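Local coordinates for protein LEOA (Escherichia coli, PDB 4AUR) that is a bacterial dynamin from enterotoxigenic E. coli that probably binds and hydrolyses GTP and, as dynamins do, may act on membranes, at residues Met85-Tyr95 / Glu105-Phe113; Gln3-Ala14 / Thr258-Leu269. All coordinates share one frame; numbering follows the deposited sequence.

Contact 1: Met85-Tyr95 / Glu105-Phe113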
loop_
_atom_site.group_PDB
_atom_site.type_symbol
_atom_site.label_atom_id
_atom_site.label_comp_id
_atom_site.label_asym_id
_atom_site.label_seq_id
_atom_site.Cartn_x
_atom_site.Cartn_y
_atom_site.Cartn_z
HETATM N N MSE A 85 -28.934 48.441 -19.334
HETATM C CA MSE A 85 -29.756 47.349 -18.831
HETATM C C MSE A 85 -31.222 47.688 -18.839
HETATM O O MSE A 85 -31.615 48.774 -18.413
HETATM C CB MSE A 85 -29.243 46.975 -17.439
HETATM C CG MSE A 85 -28.049 46.023 -17.589
HETATM SE SE MSE A 85 -27.491 45.199 -15.880
HETATM C CE MSE A 85 -29.098 44.085 -15.546
ATOM N N ASP A 86 -32.036 46.739 -19.321
ATOM C CA ASP A 86 -33.482 46.923 -19.507
ATOM C C ASP A 86 -34.240 46.515 -18.251
ATOM O O ASP A 86 -33.959 45.467 -17.674
ATOM C CB ASP A 86 -33.977 46.092 -20.705
ATOM C CG ASP A 86 -35.447 46.365 -21.062
ATOM O OD1 ASP A 86 -35.835 47.544 -21.254
ATOM O OD2 ASP A 86 -36.217 45.387 -21.153
ATOM N N GLU A 87 -35.217 47.336 -17.863
ATOM C CA GLU A 87 -35.945 47.183 -16.593
ATOM C C GLU A 87 -36.962 46.039 -16.568
ATOM O O GLU A 87 -37.167 45.418 -15.522
ATOM C CB GLU A 87 -36.663 48.493 -16.228
ATOM C CG GLU A 87 -35.731 49.667 -15.948
ATOM C CD GLU A 87 -34.920 49.489 -14.678
ATOM O OE1 GLU A 87 -35.519 49.163 -13.632
ATOM O OE2 GLU A 87 -33.686 49.677 -14.727
ATOM N N SER A 88 -37.620 45.773 -17.694
ATOM C CA SER A 88 -38.542 44.646 -17.753
ATOM C C SER A 88 -38.595 43.985 -19.132
ATOM O O SER A 88 -38.883 44.629 -20.142
ATOM C CB SER A 88 -39.945 45.071 -17.311
ATOM O OG SER A 88 -40.743 43.932 -17.019
ATOM N N SER A 89 -38.280 42.691 -19.144
ATOM C CA SER A 89 -38.535 41.807 -20.272
ATOM C C SER A 89 -38.732 40.431 -19.672
ATOM O O SER A 89 -37.862 39.966 -18.947
ATOM C CB SER A 89 -37.342 41.775 -21.230
ATOM O OG SER A 89 -36.391 40.789 -20.848
ATOM N N ASP A 90 -39.855 39.775 -19.956
ATOM C CA ASP A 90 -40.099 38.432 -19.402
ATOM C C ASP A 90 -39.282 37.355 -20.134
ATOM O O ASP A 90 -39.838 36.425 -20.722
ATOM C CB ASP A 90 -41.603 38.091 -19.389
ATOM C CG ASP A 90 -42.336 38.725 -18.211
ATOM O OD1 ASP A 90 -42.092 38.306 -17.055
ATOM O OD2 ASP A 90 -43.148 39.646 -18.440
ATOM N N ARG A 91 -37.959 37.515 -20.099
ATOM C CA ARG A 91 -37.017 36.534 -20.605
ATOM C C ARG A 91 -35.726 36.701 -19.813
ATOM O O ARG A 91 -35.551 37.661 -19.082
ATOM C CB ARG A 91 -36.654 36.756 -22.092
ATOM C CG ARG A 91 -37.783 36.888 -23.093
ATOM C CD ARG A 91 -38.450 35.562 -23.413
ATOM N NE ARG A 91 -39.685 35.790 -24.168
ATOM C CZ ARG A 91 -40.600 34.860 -24.451
ATOM N NH1 ARG A 91 -40.442 33.594 -24.050
ATOM N NH2 ARG A 91 -41.685 35.203 -25.145
ATOM N N LEU A 92 -34.808 35.771 -20.009
ATOM C CA LEU A 92 -33.443 35.940 -19.591
ATOM C C LEU A 92 -32.744 36.977 -20.455
ATOM O O LEU A 92 -33.118 37.222 -21.611
ATOM C CB LEU A 92 -32.732 34.610 -19.758
ATOM C CG LEU A 92 -31.239 34.497 -19.507
ATOM C CD1 LEU A 92 -30.984 34.423 -18.018
ATOM C CD2 LEU A 92 -30.710 33.260 -20.211
ATOM N N SER A 93 -31.702 37.577 -19.909
ATOM C CA SER A 93 -30.947 38.524 -20.679
ATOM C C SER A 93 -29.481 38.556 -20.297
ATOM O O SER A 93 -29.099 38.264 -19.158
ATOM C CB SER A 93 -31.587 39.920 -20.597
ATOM O OG SER A 93 -32.055 40.202 -19.287
ATOM N N ILE A 94 -28.671 38.916 -21.292
ATOM C CA ILE A 94 -27.233 38.845 -21.212
ATOM C C ILE A 94 -26.624 40.131 -21.711
ATOM O O ILE A 94 -26.971 40.589 -22.791
ATOM C CB ILE A 94 -26.705 37.709 -22.096
ATOM C CG1 ILE A 94 -27.454 36.426 -21.769
ATOM C CG2 ILE A 94 -25.202 37.549 -21.903
ATOM C CD1 ILE A 94 -26.642 35.159 -21.885
ATOM N N TYR A 95 -25.700 40.693 -20.937
ATOM C CA TYR A 95 -25.005 41.911 -21.310
ATOM C C TYR A 95 -23.518 41.603 -21.335
ATOM O O TYR A 95 -23.015 40.958 -20.437
ATOM C CB TYR A 95 -25.341 43.033 -20.342
ATOM C CG TYR A 95 -26.824 43.163 -20.114
ATOM C CD1 TYR A 95 -27.623 43.951 -20.936
ATOM C CD2 TYR A 95 -27.440 42.454 -19.095
ATOM C CE1 TYR A 95 -29.003 44.040 -20.726
ATOM C CE2 TYR A 95 -28.809 42.531 -18.876
ATOM C CZ TYR A 95 -29.593 43.324 -19.683
ATOM O OH TYR A 95 -30.958 43.382 -19.409
ATOM N N GLU A 105 -19.766 38.109 -19.159
ATOM C CA GLU A 105 -21.185 38.067 -19.406
ATOM C C GLU A 105 -21.917 38.481 -18.125
ATOM O O GLU A 105 -21.492 38.168 -17.009
ATOM C CB GLU A 105 -21.598 36.640 -19.773
ATOM C CG GLU A 105 -20.921 36.037 -20.992
ATOM C CD GLU A 105 -21.255 34.560 -21.174
ATOM O OE1 GLU A 105 -21.427 33.852 -20.159
ATOM O OE2 GLU A 105 -21.352 34.083 -22.326
ATOM N N ILE A 106 -23.026 39.184 -18.274
ATOM C CA ILE A 106 -23.807 39.597 -17.120
ATOM C C ILE A 106 -25.181 39.099 -17.403
ATOM O O ILE A 106 -25.805 39.549 -18.337
ATOM C CB ILE A 106 -23.774 41.125 -16.931
ATOM C CG1 ILE A 106 -22.356 41.534 -16.517
ATOM C CG2 ILE A 106 -24.766 41.558 -15.862
ATOM C CD1 ILE A 106 -22.036 42.998 -16.654
ATOM N N VAL A 107 -25.631 38.118 -16.638
ATOM C CA VAL A 107 -26.930 37.495 -16.897
ATOM C C VAL A 107 -27.903 37.993 -15.865
ATOM O O VAL A 107 -27.503 38.293 -14.754
ATOM C CB VAL A 107 -26.861 35.961 -16.838
ATOM C CG1 VAL A 107 -25.975 35.445 -17.940
ATOM C CG2 VAL A 107 -26.332 35.469 -15.503
ATOM N N ASP A 108 -29.173 38.087 -16.214
ATOM C CA ASP A 108 -30.188 38.464 -15.220
ATOM C C ASP A 108 -31.573 38.072 -15.721
ATOM O O ASP A 108 -31.761 37.746 -16.885
ATOM C CB ASP A 108 -30.069 39.974 -14.913
ATOM C CG ASP A 108 -31.252 40.547 -14.134
ATOM O OD1 ASP A 108 -31.450 40.174 -12.959
ATOM O OD2 ASP A 108 -31.974 41.397 -14.712
ATOM N N THR A 109 -32.528 38.082 -14.818
ATOM C CA THR A 109 -33.887 37.777 -15.133
ATOM C C THR A 109 -34.747 38.974 -14.739
ATOM O O THR A 109 -35.318 38.981 -13.659
ATOM C CB THR A 109 -34.273 36.564 -14.304
ATOM O OG1 THR A 109 -33.834 36.785 -12.959
ATOM C CG2 THR A 109 -33.561 35.358 -14.817
ATOM N N PRO A 110 -34.849 39.999 -15.603
ATOM C CA PRO A 110 -35.502 41.251 -15.196
ATOM C C PRO A 110 -36.984 41.145 -14.829
ATOM O O PRO A 110 -37.446 41.871 -13.971
ATOM C CB PRO A 110 -35.332 42.155 -16.429
ATOM C CG PRO A 110 -34.246 41.529 -17.228
ATOM C CD PRO A 110 -34.455 40.061 -17.015
ATOM N N GLY A 111 -37.712 40.248 -15.475
ATOM C CA GLY A 111 -39.122 40.041 -15.156
ATOM C C GLY A 111 -39.450 39.920 -13.675
ATOM O O GLY A 111 -40.441 40.485 -13.218
ATOM N N LEU A 112 -38.612 39.195 -12.931
ATOM C CA LEU A 112 -38.830 38.926 -11.500
ATOM C C LEU A 112 -38.606 40.147 -10.588
ATOM O O LEU A 112 -39.027 40.172 -9.425
ATOM C CB LEU A 112 -37.881 37.821 -11.039
ATOM C CG LEU A 112 -37.958 36.457 -11.700
ATOM C CD1 LEU A 112 -36.735 35.634 -11.355
ATOM C CD2 LEU A 112 -39.198 35.734 -11.245
ATOM N N PHE A 113 -37.935 41.154 -11.118
ATOM C CA PHE A 113 -37.481 42.266 -10.318
ATOM C C PHE A 113 -38.016 43.591 -10.901
ATOM O O PHE A 113 -37.402 44.662 -10.754
ATOM C CB PHE A 113 -35.945 42.263 -10.287
ATOM C CG PHE A 113 -35.317 40.932 -9.879
ATOM C CD1 PHE A 113 -35.507 40.410 -8.617
ATOM C CD2 PHE A 113 -34.501 40.234 -10.758
ATOM C CE1 PHE A 113 -34.919 39.214 -8.252
ATOM C CE2 PHE A 113 -33.910 39.040 -10.395
ATOM C CZ PHE A 113 -34.122 38.530 -9.141
#
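M85, a selenomethionine, meets D108 obliquely, its CE 4.0 Å from D108 OD2, and lays its CG over one face of the Y95 ring. The backbone of D86 and E87 arches over P110, D86 O 3.8 Å from P110 CB; the proline ring, with no N-H, suits a place under these carbonyls. A weak bond runs from G111 N to S89 O, and D90 OD1 lies beside G111 CA. L92 brings CD1 to D108 O and also touches T131 and Y134. S93 opens the antiparallel pairing with D108, its N 3.0 Å from D108 O and its O 3.0 Å from D108 N. Its OG, set between the backbone N and the carbonyl carbon (chi1 40°), lies 3.3 Å from P110 CG. I94 and V107 point the same way, CD1 4.0 Å from V107 CG1, toward Y134. Y95 and I106 form the second hydrogen-bonded pair, Y95 N to I106 O at 2.8 Å.

D108-T109-P110-G111 reads as the DxxG (G3) motif of GTPases. The backbone bonds to S93 hold D108 in the strand, while its OD1 forms a salt bridge with K66 of the probable P-loop, consistent with a place beside the nucleotide site.

Contact 2: Gln3-Ala14 / Thr258-Leu269; sequences QFKQFSIEKQAA and TEILKTNVPEVL
E10 of helix 3-14 is a knob in a hole of helix 258-269, formed by L261, K262, V265 and P266, where the two helices pack at 44° with their axes 8.9 Å apart.

Apolar contacts form the base. E10 contributes its methylenes, CB standing 3.6 Å from V265 CG1, which shows how a glutamate can serve as a knob: its stem is greasy, and its carboxylate, turned by the bend at chi2 (-48°), rests against K262 and P266. Beside it the F7 ring crosses V265 at about a right angle, CD1 4.1 Å from V265 CG2. Phenylalanine suits this buried place, where it also touches L54 and meets H139 edge-to-face. L261 turns CD1 to Q3 O and shares L54 with F7.

Polar groups pack without a hydrogen bond between the segments. Q6 leaves its helix with CG anti to the backbone N (chi1 -174°), and the bend at chi2 lays NE2 3.4 Å from T258 CG2, the two side chains crossing at about a right angle. T258 OG1 is meanwhile bonded to K254 O. E10 OE1 lies 3.4 Å from K262 O, two acceptors facing each other. K262 NZ is 6.3 Å from E10 OE2, too far for a salt bridge, though its charge may weakly stabilise the carboxylate.

P266 N has no hydrogen to give to the preceding turn, and the helix kinks there, which suits a proline. Small A14 has its CA 5.4 Å from P266 CA, the shortest such spacing between the helices, and its CB 4.1 Å from L269 CD1.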
loop_
_atom_site.group_PDB
_atom_site.type_symbol
_atom_site.label_atom_id
_atom_site.label_comp_id
_atom_site.label_asym_id
_atom_site.label_seq_id
_atom_site.Cartn_x
_atom_site.Cartn_y
_atom_site.Cartn_z
ATOM N N GLN A 3 -10.537 40.689 -10.531
ATOM C CA GLN A 3 -11.508 39.627 -10.871
ATOM C C GLN A 3 -11.220 38.872 -12.158
ATOM O O GLN A 3 -11.440 37.680 -12.213
ATOM C CB GLN A 3 -12.957 40.162 -10.898
ATOM C CG GLN A 3 -13.230 41.309 -11.866
ATOM C CD GLN A 3 -13.156 42.669 -11.216
ATOM O OE1 GLN A 3 -12.188 42.997 -10.539
ATOM N NE2 GLN A 3 -14.183 43.462 -11.409
ATOM N N PHE A 4 -10.727 39.557 -13.182
ATOM C CA PHE A 4 -10.499 38.928 -14.476
ATOM C C PHE A 4 -9.184 38.192 -14.514
ATOM O O PHE A 4 -9.044 37.245 -15.270
ATOM C CB PHE A 4 -10.549 39.960 -15.601
ATOM C CG PHE A 4 -11.849 40.686 -15.684
ATOM C CD1 PHE A 4 -12.884 40.177 -16.430
ATOM C CD2 PHE A 4 -12.038 41.860 -14.986
ATOM C CE1 PHE A 4 -14.093 40.829 -16.492
ATOM C CE2 PHE A 4 -13.245 42.531 -15.041
ATOM C CZ PHE A 4 -14.278 42.011 -15.799
ATOM N N LYS A 5 -8.218 38.624 -13.710
ATOM C CA LYS A 5 -6.943 37.915 -13.612
ATOM C C LYS A 5 -7.116 36.636 -12.793
ATOM O O LYS A 5 -6.425 35.651 -13.035
ATOM C CB LYS A 5 -5.861 38.800 -12.980
ATOM C CG LYS A 5 -4.439 38.250 -13.103
ATOM C CD LYS A 5 -3.484 38.938 -12.128
ATOM C CE LYS A 5 -2.266 38.078 -11.802
ATOM N NZ LYS A 5 -1.403 38.663 -10.726
ATOM N N GLN A 6 -8.024 36.666 -11.817
ATOM C CA GLN A 6 -8.277 35.528 -10.957
ATOM C C GLN A 6 -8.987 34.492 -11.761
ATOM O O GLN A 6 -8.719 33.316 -11.633
ATOM C CB GLN A 6 -9.149 35.918 -9.780
ATOM C CG GLN A 6 -9.345 34.813 -8.763
ATOM C CD GLN A 6 -8.103 34.536 -7.928
ATOM O OE1 GLN A 6 -7.483 33.481 -8.061
ATOM N NE2 GLN A 6 -7.737 35.480 -7.063
ATOM N N PHE A 7 -9.900 34.936 -12.609
ATOM C CA PHE A 7 -10.640 34.016 -13.407
ATOM C C PHE A 7 -9.658 33.392 -14.359
ATOM O O PHE A 7 -9.414 32.201 -14.313
ATOM C CB PHE A 7 -11.761 34.719 -14.158
ATOM C CG PHE A 7 -12.456 33.848 -15.147
ATOM C CD1 PHE A 7 -13.505 33.060 -14.758
ATOM C CD2 PHE A 7 -12.042 33.811 -16.466
ATOM C CE1 PHE A 7 -14.150 32.249 -15.670
ATOM C CE2 PHE A 7 -12.688 33.009 -17.391
ATOM C CZ PHE A 7 -13.744 32.222 -16.995
ATOM N N SER A 8 -9.043 34.212 -15.188
ATOM C CA SER A 8 -8.125 33.697 -16.187
ATOM C C SER A 8 -7.171 32.667 -15.575
ATOM O O SER A 8 -6.885 31.663 -16.215
ATOM C CB SER A 8 -7.337 34.840 -16.791
ATOM O OG SER A 8 -6.466 35.319 -15.799
ATOM N N ILE A 9 -6.706 32.937 -14.347
ATOM C CA ILE A 9 -5.860 32.023 -13.567
ATOM C C ILE A 9 -6.578 30.749 -13.168
ATOM O O ILE A 9 -6.017 29.652 -13.274
ATOM C CB ILE A 9 -5.369 32.657 -12.241
ATOM C CG1 ILE A 9 -4.264 33.669 -12.490
ATOM C CG2 ILE A 9 -4.831 31.602 -11.270
ATOM C CD1 ILE A 9 -4.045 34.624 -11.323
ATOM N N GLU A 10 -7.792 30.884 -12.645
ATOM C CA GLU A 10 -8.567 29.703 -12.274
ATOM C C GLU A 10 -8.935 28.914 -13.509
ATOM O O GLU A 10 -8.908 27.700 -13.461
ATOM C CB GLU A 10 -9.781 30.046 -11.417
ATOM C CG GLU A 10 -9.401 30.497 -10.010
ATOM C CD GLU A 10 -8.376 29.589 -9.305
ATOM O OE1 GLU A 10 -8.504 28.334 -9.341
ATOM O OE2 GLU A 10 -7.427 30.134 -8.691
ATOM N N LYS A 11 -9.209 29.581 -14.622
ATOM C CA LYS A 11 -9.388 28.868 -15.883
ATOM C C LYS A 11 -8.185 28.017 -16.203
ATOM O O LYS A 11 -8.320 26.837 -16.493
ATOM C CB LYS A 11 -9.625 29.802 -17.053
ATOM C CG LYS A 11 -10.372 29.148 -18.190
ATOM C CD LYS A 11 -10.963 30.168 -19.140
ATOM C CE LYS A 11 -10.189 30.254 -20.435
ATOM N NZ LYS A 11 -10.311 31.626 -20.980
ATOM N N GLN A 12 -7.003 28.592 -16.137
ATOM C CA GLN A 12 -5.816 27.817 -16.464
ATOM C C GLN A 12 -5.620 26.676 -15.471
ATOM O O GLN A 12 -5.301 25.559 -15.867
ATOM C CB GLN A 12 -4.561 28.697 -16.511
ATOM C CG GLN A 12 -3.468 28.202 -17.460
ATOM C CD GLN A 12 -3.929 28.022 -18.922
ATOM O OE1 GLN A 12 -3.304 27.268 -19.704
ATOM N NE2 GLN A 12 -5.025 28.716 -19.299
ATOM N N ALA A 13 -5.820 26.924 -14.185
ATOM C CA ALA A 13 -5.615 25.843 -13.235
ATOM C C ALA A 13 -6.487 24.654 -13.578
ATOM O O ALA A 13 -6.049 23.529 -13.488
ATOM C CB ALA A 13 -5.874 26.295 -11.816
ATOM N N ALA A 14 -7.720 24.906 -13.977
ATOM C CA ALA A 14 -8.673 23.838 -14.292
ATOM C C ALA A 14 -8.261 23.077 -15.532
ATOM O O ALA A 14 -8.422 21.868 -15.611
ATOM C CB ALA A 14 -10.072 24.399 -14.484
ATOM N N THR A 258 -13.584 37.564 -4.994
ATOM C CA THR A 258 -12.334 36.987 -5.412
ATOM C C THR A 258 -12.098 35.622 -4.795
ATOM O O THR A 258 -11.532 34.769 -5.447
ATOM C CB THR A 258 -11.186 37.970 -5.148
ATOM O OG1 THR A 258 -11.168 38.908 -6.231
ATOM C CG2 THR A 258 -9.828 37.255 -5.038
ATOM N N GLU A 259 -12.545 35.410 -3.565
ATOM C CA GLU A 259 -12.401 34.116 -2.902
ATOM C C GLU A 259 -13.347 33.053 -3.436
ATOM O O GLU A 259 -13.126 31.869 -3.222
ATOM C CB GLU A 259 -12.653 34.252 -1.392
ATOM C CG GLU A 259 -11.522 34.908 -0.629
ATOM C CD GLU A 259 -10.236 34.100 -0.695
ATOM O OE1 GLU A 259 -10.284 32.896 -0.329
ATOM O OE2 GLU A 259 -9.195 34.663 -1.122
ATOM N N ILE A 260 -14.433 33.472 -4.068
ATOM C CA ILE A 260 -15.448 32.543 -4.514
ATOM C C ILE A 260 -14.965 32.043 -5.829
ATOM O O ILE A 260 -14.977 30.857 -6.098
ATOM C CB ILE A 260 -16.814 33.226 -4.696
ATOM C CG1 ILE A 260 -17.539 33.317 -3.359
ATOM C CG2 ILE A 260 -17.689 32.468 -5.683
ATOM C CD1 ILE A 260 -18.687 34.298 -3.374
ATOM N N LEU A 261 -14.555 32.986 -6.656
ATOM C CA LEU A 261 -13.941 32.687 -7.911
ATOM C C LEU A 261 -12.854 31.669 -7.730
ATOM O O LEU A 261 -12.753 30.717 -8.504
ATOM C CB LEU A 261 -13.328 33.940 -8.472
ATOM C CG LEU A 261 -14.331 34.948 -8.996
ATOM C CD1 LEU A 261 -13.609 36.263 -9.230
ATOM C CD2 LEU A 261 -14.999 34.454 -10.266
ATOM N N LYS A 262 -12.055 31.876 -6.688
ATOM C CA LYS A 262 -10.879 31.061 -6.391
ATOM C C LYS A 262 -11.294 29.625 -6.257
ATOM O O LYS A 262 -10.621 28.740 -6.762
ATOM C CB LYS A 262 -10.239 31.558 -5.101
ATOM C CG LYS A 262 -8.800 31.172 -4.920
ATOM C CD LYS A 262 -8.180 31.860 -3.706
ATOM C CE LYS A 262 -7.224 32.986 -4.085
ATOM N NZ LYS A 262 -5.951 32.938 -3.290
ATOM N N THR A 263 -12.444 29.415 -5.617
ATOM C CA THR A 263 -12.943 28.099 -5.289
ATOM C C THR A 263 -13.948 27.566 -6.295
ATOM O O THR A 263 -13.929 26.395 -6.637
ATOM C CB THR A 263 -13.687 28.114 -3.945
ATOM O OG1 THR A 263 -13.175 29.151 -3.096
ATOM C CG2 THR A 263 -13.535 26.756 -3.262
ATOM N N ASN A 264 -14.846 28.425 -6.748
ATOM C CA ASN A 264 -16.017 27.986 -7.481
ATOM C C ASN A 264 -15.810 27.910 -9.003
ATOM O O ASN A 264 -16.562 27.221 -9.698
ATOM C CB ASN A 264 -17.186 28.909 -7.116
ATOM C CG ASN A 264 -18.467 28.588 -7.868
ATOM O OD1 ASN A 264 -19.029 29.456 -8.531
ATOM N ND2 ASN A 264 -18.944 27.354 -7.757
ATOM N N VAL A 265 -14.801 28.594 -9.531
ATOM C CA VAL A 265 -14.598 28.598 -10.970
ATOM C C VAL A 265 -14.244 27.214 -11.511
ATOM O O VAL A 265 -14.815 26.786 -12.512
ATOM C CB VAL A 265 -13.560 29.649 -11.391
ATOM C CG1 VAL A 265 -13.050 29.379 -12.808
ATOM C CG2 VAL A 265 -14.170 31.048 -11.265
ATOM N N PRO A 266 -13.310 26.502 -10.869
ATOM C CA PRO A 266 -13.063 25.149 -11.360
ATOM C C PRO A 266 -14.284 24.233 -11.257
ATOM O O PRO A 266 -14.542 23.490 -12.189
ATOM C CB PRO A 266 -11.930 24.637 -10.457
ATOM C CG PRO A 266 -11.233 25.855 -10.005
ATOM C CD PRO A 266 -12.314 26.897 -9.855
ATOM N N GLU A 267 -15.031 24.278 -10.151
ATOM C CA GLU A 267 -16.214 23.423 -10.047
ATOM C C GLU A 267 -17.160 23.777 -11.203
ATOM O O GLU A 267 -17.636 22.907 -11.891
ATOM C CB GLU A 267 -16.923 23.512 -8.668
ATOM C CG GLU A 267 -17.110 22.159 -7.934
ATOM C CD GLU A 267 -18.556 21.619 -7.899
ATOM O OE1 GLU A 267 -19.500 22.432 -7.713
ATOM O OE2 GLU A 267 -18.758 20.373 -8.032
ATOM N N VAL A 268 -17.391 25.055 -11.461
ATOM C CA VAL A 268 -18.324 25.399 -12.515
ATOM C C VAL A 268 -17.838 24.861 -13.834
ATOM O O VAL A 268 -18.604 24.249 -14.542
ATOM C CB VAL A 268 -18.615 26.897 -12.621
ATOM C CG1 VAL A 268 -19.341 27.188 -13.935
ATOM C CG2 VAL A 268 -19.461 27.346 -11.442
ATOM N N LEU A 269 -16.572 25.074 -14.160
ATOM C CA LEU A 269 -16.039 24.573 -15.425
ATOM C C LEU A 269 -16.091 23.037 -15.513
ATOM O O LEU A 269 -16.512 22.503 -16.534
ATOM C CB LEU A 269 -14.612 25.098 -15.671
ATOM C CG LEU A 269 -14.400 26.608 -15.874
ATOM C CD1 LEU A 269 -12.950 27.029 -15.739
ATOM C CD2 LEU A 269 -14.893 27.050 -17.228
#

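In the fold
From the N terminus, helix 3-30 comes first, and its opening turns wait for a partner some 250 residues later: contact 2 closes a very long loop when helix 250-273 packs against them. Within that loop the chain runs through strand 54-60 and the probable P-loop before reaching 85-95, and contact 1 closes a short hairpin there, so it is nested in the larger loop and the two do not cross. Contact 1 adds one of the two outermost strands, 93-95, to the mixed sheet beside 104-108. Contact 2 brings together two helices that both touch strand 54-60. The centres lie 25 Å apart, with nearest atoms about 7 Å apart.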